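Local atomic coordinates of disulfide bond protein A (Staphylococcus aureus, PDB entry 3BCI), a protein that probably acts as a DsbA-family thiol:disulfide oxidoreductase of the thioredoxin superfamily, assisting oxidative protein folding through a redox-active pair of cysteines. Residues D60-V63 with G64-S68; K125-S129 with K130-A134; A134-K137 with D138-I141. All blocks are in the same frame, centred on the assembly; numbering follows the deposited sequence.

Contact 1: residues D60-V63 with G64-S68; sequences DSIV and GSRAS
The packing of Ile62 and Val63 against Arg66 is a local contact within one helix, formed in the opening turns of helix 61-74, and it illustrates how a long polar side chain can lie back over the apolar residues that precede it. The backbone supplies the frame. Gly64 N donates to Asp60 O at 3.1 Å, and the next three amides repeat the i to i-4 pattern, from Ser65 N to Ser61 O, from Arg66 N to Ile62 O (2.9 Å) and, most nearly linear, from Ala67 N to Val63 O, with an angle of 171° at the hydrogen. Arg66 sets CG opposite its carbonyl carbon (chi1 -67°) and extends its chain from there to NE, which carries the guanidinium back toward the start of the helix. The two branches of Ile62 then lie against one face of that flat group: CG1 is 3.9 Å from Arg66 NE, while CG2 sits 3.8 Å above the plane, offset toward the rim. Val63 approaches obliquely, its CG2 4.0 Å from Arg66 NH1. The Asp60 carboxylate forms a salt bridge with Lys22 and accepts from Leu98 N, and Ser61 OG is hydrogen-bonded to Asp20, near the probable thioredoxin-type CxxC helix start. On one flank Val63, Arg66 and Ala67 pack on Tyr124 of helix 114-125; on another, helix 130-144 meets Ile62 and Ser65 and offers Trp132 as a cation-pi partner for Arg66.

Contact 2: residues K125-S129 with K130-A134; sequences KTKDS and KSWKA
Ser129 grips the first turn of helix 130-144 twice, with its side chain and with its carbonyl. As the N-cap residue it accepts from Trp132 N through OG at 3.2 Å, while its O takes the straighter bond from Lys133 N at 3.0 Å (161°). The cap works because OG stands between the backbone N and the carbonyl carbon of Ser129 (chi1 65°), facing the amides that the start of a helix leaves without carbonyl partners. The hydroxyl has a second partner: it is hydrogen-bonded to Asp123 O in helix 114-125, and the carboxylate of the same Asp123 holds Ser131 OG. Just ahead of the cap, the chain reverses in a type II beta turn from Thr126 to Ser129, closed by Ser129 N donating to Thr126 O at 3.1 Å; Asp128 supplies its left-handed corner with a positive phi of 63°. The indole of Trp132 rests on this turn. One face is met mainly by backbone: Lys127 CA stands 3.5 Å from the centroid of the six-membered ring, a CH-pi contact nearly along the ring normal, and Asp128 N lies 3.3 Å from CG, above the same face. Thr126 O comes in obliquely, 3.3 Å from CE3. Farther out, Lys133 stretches its extended chain past the turn until CE is 3.6 Å from Asp128 O, its amine and the Asp128 carboxylate remaining too far apart for a salt bridge. Chemically, then, polar bonds set the start of the helix while an aromatic face packs on the peptide backbone of the turn, so that the cap and the ring each engage a different part of the short connection between helices 114-125 and 130-144.

Contact 3: residues A134-K137 with D138-I141; sequences AAEK and DKKI
Midway along helix 130-144, the turn from Ala134 to Asp138 shows a helix repeat supplemented by water. Asp138 N donates to Ala134 O at 3.0 Å, and a water molecule gives one hydrogen to the same carbonyl (2.8 Å) and the other to Asp138 OD1 (2.6 Å). The carboxylate is thus tied back to the backbone one turn earlier. Its other oxygen, OD2, is engaged by His69 of helix 61-74 and by Asn53 N at the end of strand 48-53. One turn on, Ile141 N bonds to Lys137 O at 2.8 Å. Between these two regular bonds the helix is less even: Lys139 N makes a weak bond to Glu136 O, three residues back, and stands 3.9 Å from Ala135 O. Ile141 reaches over its own acceptor, with CG1 set opposite the carbonyl carbon (chi1 -68°) and 3.3 Å from Lys137 O; its CD1 goes on to graze Lys137 CG at 4.2 Å. Glu136 OE1 and Lys139 NZ, of opposite charge, are 5.0 Å apart, short of a salt bridge. With a water, a backbone amide and His69 all hydrogen-bonded to it, the buried carboxylate of Asp138 is probably stabilised as the anion; its bonds join helix 130-144 to helix 61-74 and to strand 48-53.

Along the chain contact 1 comes first, on helix 61-74; contact 2 then covers the entry to helix 130-144, and contact 3 continues along that helix, sharing Ala134 with contact 2. Their centres are about 10 to 11 Å from one another. Contacts 1 and 3 meet at Ala135, whose CB lies 3.6 Å from Arg66 CG and equally far from Ser65 OG, consistent with a close approach of the two helices at a small side chain. Helix 130-144 runs from the turn beside helix 114-125, past helix 61-74, to strand 48-53 at the edge of the sheet. It therefore links the helical part of this DsbA-type structure with its thioredoxin-like sheet.

Contact 1: residues D60-V63 with G64-S68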
# COMPACT_ATOMS: atom_id res chain seq x y z
N ASP A 60 -1.18 -12.28 -9.57
CA ASP A 60 -2.08 -11.95 -8.48
C ASP A 60 -1.69 -10.65 -7.78
O ASP A 60 -2.46 -10.11 -6.99
CB ASP A 60 -2.12 -13.11 -7.47
CG ASP A 60 -0.76 -13.44 -6.89
OD1 ASP A 60 0.21 -13.57 -7.67
OD2 ASP A 60 -0.67 -13.58 -5.66
N SER A 61 -0.49 -10.15 -8.07
CA SER A 61 -0.01 -8.90 -7.47
C SER A 61 -0.94 -7.74 -7.78
O SER A 61 -1.30 -6.97 -6.90
CB SER A 61 1.40 -8.55 -7.97
OG SER A 61 2.40 -9.21 -7.22
N ILE A 62 -1.32 -7.63 -9.05
CA ILE A 62 -2.20 -6.56 -9.50
C ILE A 62 -3.59 -6.67 -8.89
O ILE A 62 -4.26 -5.66 -8.66
CB ILE A 62 -2.31 -6.56 -11.05
CG1 ILE A 62 -2.95 -5.26 -11.54
CG2 ILE A 62 -3.14 -7.76 -11.52
CD1 ILE A 62 -2.09 -4.02 -11.28
N VAL A 63 -4.03 -7.90 -8.62
CA VAL A 63 -5.35 -8.10 -8.03
C VAL A 63 -5.32 -7.56 -6.61
O VAL A 63 -6.25 -6.88 -6.17
CB VAL A 63 -5.74 -9.60 -8.00
CG1 VAL A 63 -7.12 -9.76 -7.38
CG2 VAL A 63 -5.74 -10.18 -9.41
N GLY A 64 -4.24 -7.87 -5.88
CA GLY A 64 -4.11 -7.38 -4.52
C GLY A 64 -4.05 -5.87 -4.53
O GLY A 64 -4.61 -5.21 -3.64
N SER A 65 -3.38 -5.31 -5.53
CA SER A 65 -3.25 -3.86 -5.65
C SER A 65 -4.61 -3.21 -5.88
O SER A 65 -4.90 -2.16 -5.31
CB SER A 65 -2.31 -3.49 -6.80
OG SER A 65 -2.15 -2.08 -6.88
N ARG A 66 -5.44 -3.82 -6.72
CA ARG A 66 -6.78 -3.28 -6.98
C ARG A 66 -7.62 -3.24 -5.69
O ARG A 66 -8.23 -2.23 -5.38
CB ARG A 66 -7.51 -4.14 -8.02
CG ARG A 66 -6.92 -4.08 -9.41
CD ARG A 66 -7.49 -5.20 -10.28
NE ARG A 66 -6.84 -5.25 -11.58
CZ ARG A 66 -6.77 -6.35 -12.32
NH1 ARG A 66 -7.29 -7.49 -11.89
NH2 ARG A 66 -6.16 -6.32 -13.50
N ALA A 67 -7.64 -4.35 -4.96
CA ALA A 67 -8.41 -4.41 -3.72
C ALA A 67 -7.90 -3.35 -2.76
O ALA A 67 -8.68 -2.68 -2.08
CB ALA A 67 -8.29 -5.80 -3.09
N SER A 68 -6.58 -3.21 -2.70
CA SER A 68 -5.94 -2.23 -1.83
C SER A 68 -6.40 -0.82 -2.18
O SER A 68 -6.76 -0.03 -1.30
CB SER A 68 -4.41 -2.33 -1.96
OG SER A 68 -3.76 -1.41 -1.11

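Contact 2: residues K125-S129 with K130-A134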
# COMPACT_ATOMS: atom_id res chain seq x y z
N LYS A 125 -13.09 -5.73 -8.54
CA LYS A 125 -13.29 -6.86 -9.45
C LYS A 125 -13.89 -6.42 -10.78
O LYS A 125 -14.05 -7.23 -11.69
CB LYS A 125 -14.21 -7.90 -8.82
CG LYS A 125 -13.72 -8.47 -7.49
CD LYS A 125 -14.69 -9.50 -6.95
CE LYS A 125 -14.21 -10.07 -5.63
NZ LYS A 125 -15.15 -11.07 -5.08
N THR A 126 -14.22 -5.14 -10.90
CA THR A 126 -14.83 -4.62 -12.13
C THR A 126 -13.81 -3.98 -13.07
O THR A 126 -13.15 -3.00 -12.72
CB THR A 126 -15.91 -3.58 -11.80
OG1 THR A 126 -16.89 -4.17 -10.93
CG2 THR A 126 -16.60 -3.11 -13.08
N LYS A 127 -13.68 -4.54 -14.27
CA LYS A 127 -12.73 -4.00 -15.23
C LYS A 127 -12.92 -2.51 -15.46
O LYS A 127 -14.04 -2.03 -15.60
CB LYS A 127 -12.84 -4.74 -16.56
CG LYS A 127 -12.07 -4.06 -17.68
CD LYS A 127 -11.36 -5.06 -18.57
CE LYS A 127 -10.57 -4.35 -19.66
NZ LYS A 127 -9.73 -5.31 -20.43
N ASP A 128 -11.80 -1.79 -15.47
CA ASP A 128 -11.78 -0.35 -15.69
C ASP A 128 -12.48 0.51 -14.64
O ASP A 128 -12.86 1.64 -14.91
CB ASP A 128 -12.32 -0.01 -17.08
CG ASP A 128 -11.38 -0.44 -18.18
OD1 ASP A 128 -10.16 -0.19 -18.04
OD2 ASP A 128 -11.85 -1.02 -19.18
N SER A 129 -12.64 -0.03 -13.44
CA SER A 129 -13.25 0.73 -12.35
C SER A 129 -12.16 1.68 -11.89
O SER A 129 -11.03 1.61 -12.37
CB SER A 129 -13.62 -0.20 -11.20
OG SER A 129 -12.45 -0.76 -10.63
N LYS A 130 -12.48 2.57 -10.95
CA LYS A 130 -11.47 3.50 -10.47
C LYS A 130 -10.30 2.78 -9.78
O LYS A 130 -9.15 3.18 -9.94
CB LYS A 130 -12.09 4.52 -9.52
CG LYS A 130 -12.98 5.54 -10.22
CD LYS A 130 -13.59 6.55 -9.26
CE LYS A 130 -14.63 5.91 -8.35
NZ LYS A 130 -15.26 6.91 -7.44
N SER A 131 -10.58 1.72 -9.03
CA SER A 131 -9.50 1.01 -8.34
C SER A 131 -8.68 0.22 -9.35
O SER A 131 -7.48 -0.00 -9.18
CB SER A 131 -10.05 0.08 -7.25
OG SER A 131 -10.83 -0.98 -7.78
N TRP A 132 -9.34 -0.20 -10.42
CA TRP A 132 -8.69 -0.96 -11.48
C TRP A 132 -7.67 -0.05 -12.18
O TRP A 132 -6.52 -0.44 -12.41
CB TRP A 132 -9.75 -1.45 -12.47
CG TRP A 132 -9.25 -2.41 -13.47
CD1 TRP A 132 -8.42 -2.14 -14.53
CD2 TRP A 132 -9.55 -3.80 -13.54
NE1 TRP A 132 -8.20 -3.29 -15.26
CE2 TRP A 132 -8.89 -4.32 -14.67
CE3 TRP A 132 -10.33 -4.66 -12.75
CZ2 TRP A 132 -8.98 -5.67 -15.03
CZ3 TRP A 132 -10.42 -6.00 -13.11
CH2 TRP A 132 -9.75 -6.49 -14.25
N LYS A 133 -8.10 1.16 -12.50
CA LYS A 133 -7.22 2.11 -13.17
C LYS A 133 -6.08 2.54 -12.27
O LYS A 133 -4.94 2.68 -12.72
CB LYS A 133 -8.03 3.32 -13.63
CG LYS A 133 -8.96 2.98 -14.77
CD LYS A 133 -9.77 4.18 -15.23
CE LYS A 133 -10.53 3.82 -16.50
NZ LYS A 133 -11.44 4.91 -16.94
N ALA A 134 -6.39 2.74 -10.99
CA ALA A 134 -5.39 3.14 -10.02
C ALA A 134 -4.28 2.10 -9.92
O ALA A 134 -3.10 2.44 -9.89
CB ALA A 134 -6.04 3.35 -8.65

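Contact 3: residues A134-K137 with D138-I141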
# COMPACT_ATOMS: atom_id res chain seq x y z
N ALA A 134 -6.39 2.74 -10.99
CA ALA A 134 -5.39 3.14 -10.02
C ALA A 134 -4.28 2.10 -9.92
O ALA A 134 -3.10 2.44 -9.89
CB ALA A 134 -6.04 3.35 -8.65
N ALA A 135 -4.66 0.82 -9.88
CA ALA A 135 -3.67 -0.24 -9.78
C ALA A 135 -2.74 -0.22 -10.99
O ALA A 135 -1.53 -0.37 -10.86
CB ALA A 135 -4.36 -1.60 -9.65
N GLU A 136 -3.32 -0.01 -12.18
CA GLU A 136 -2.53 0.06 -13.40
C GLU A 136 -1.61 1.28 -13.38
O GLU A 136 -0.43 1.18 -13.71
CB GLU A 136 -3.44 0.15 -14.63
CG GLU A 136 -4.21 -1.12 -14.96
CD GLU A 136 -3.30 -2.31 -15.20
OE1 GLU A 136 -2.22 -2.12 -15.82
OE2 GLU A 136 -3.67 -3.44 -14.79
N LYS A 137 -2.16 2.42 -12.98
CA LYS A 137 -1.41 3.67 -12.94
C LYS A 137 -0.17 3.57 -12.04
O LYS A 137 0.87 4.14 -12.36
CB LYS A 137 -2.31 4.81 -12.45
CG LYS A 137 -1.69 6.20 -12.61
CD LYS A 137 -2.57 7.28 -12.00
CE LYS A 137 -1.97 8.67 -12.23
NZ LYS A 137 -2.76 9.74 -11.56
N ASP A 138 -0.29 2.84 -10.94
CA ASP A 138 0.84 2.66 -10.02
C ASP A 138 2.07 2.14 -10.75
O ASP A 138 3.20 2.55 -10.46
CB ASP A 138 0.48 1.68 -8.90
CG ASP A 138 -0.04 2.37 -7.66
OD1 ASP A 138 -0.31 3.60 -7.70
OD2 ASP A 138 -0.19 1.68 -6.63
N LYS A 139 1.87 1.24 -11.70
CA LYS A 139 3.01 0.70 -12.44
C LYS A 139 3.64 1.78 -13.30
O LYS A 139 4.86 1.83 -13.44
CB LYS A 139 2.56 -0.47 -13.31
CG LYS A 139 1.78 -1.52 -12.54
CD LYS A 139 1.26 -2.59 -13.48
CE LYS A 139 2.28 -3.69 -13.64
NZ LYS A 139 2.07 -4.43 -14.91
N LYS A 140 2.81 2.64 -13.87
CA LYS A 140 3.29 3.73 -14.71
C LYS A 140 4.05 4.75 -13.85
O LYS A 140 5.07 5.30 -14.27
CB LYS A 140 2.11 4.41 -15.42
CG LYS A 140 2.51 5.55 -16.34
CD LYS A 140 1.29 6.15 -17.02
CE LYS A 140 1.68 7.29 -17.94
NZ LYS A 140 2.36 8.39 -17.20
N ILE A 141 3.54 5.01 -12.65
CA ILE A 141 4.18 5.95 -11.75
C ILE A 141 5.60 5.48 -11.42
O ILE A 141 6.56 6.25 -11.52
CB ILE A 141 3.38 6.12 -10.44
CG1 ILE A 141 2.04 6.82 -10.74
CG2 ILE A 141 4.19 6.92 -9.42
CD1 ILE A 141 1.10 6.90 -9.54
O HOH W 1 -2.16 4.86 -8.94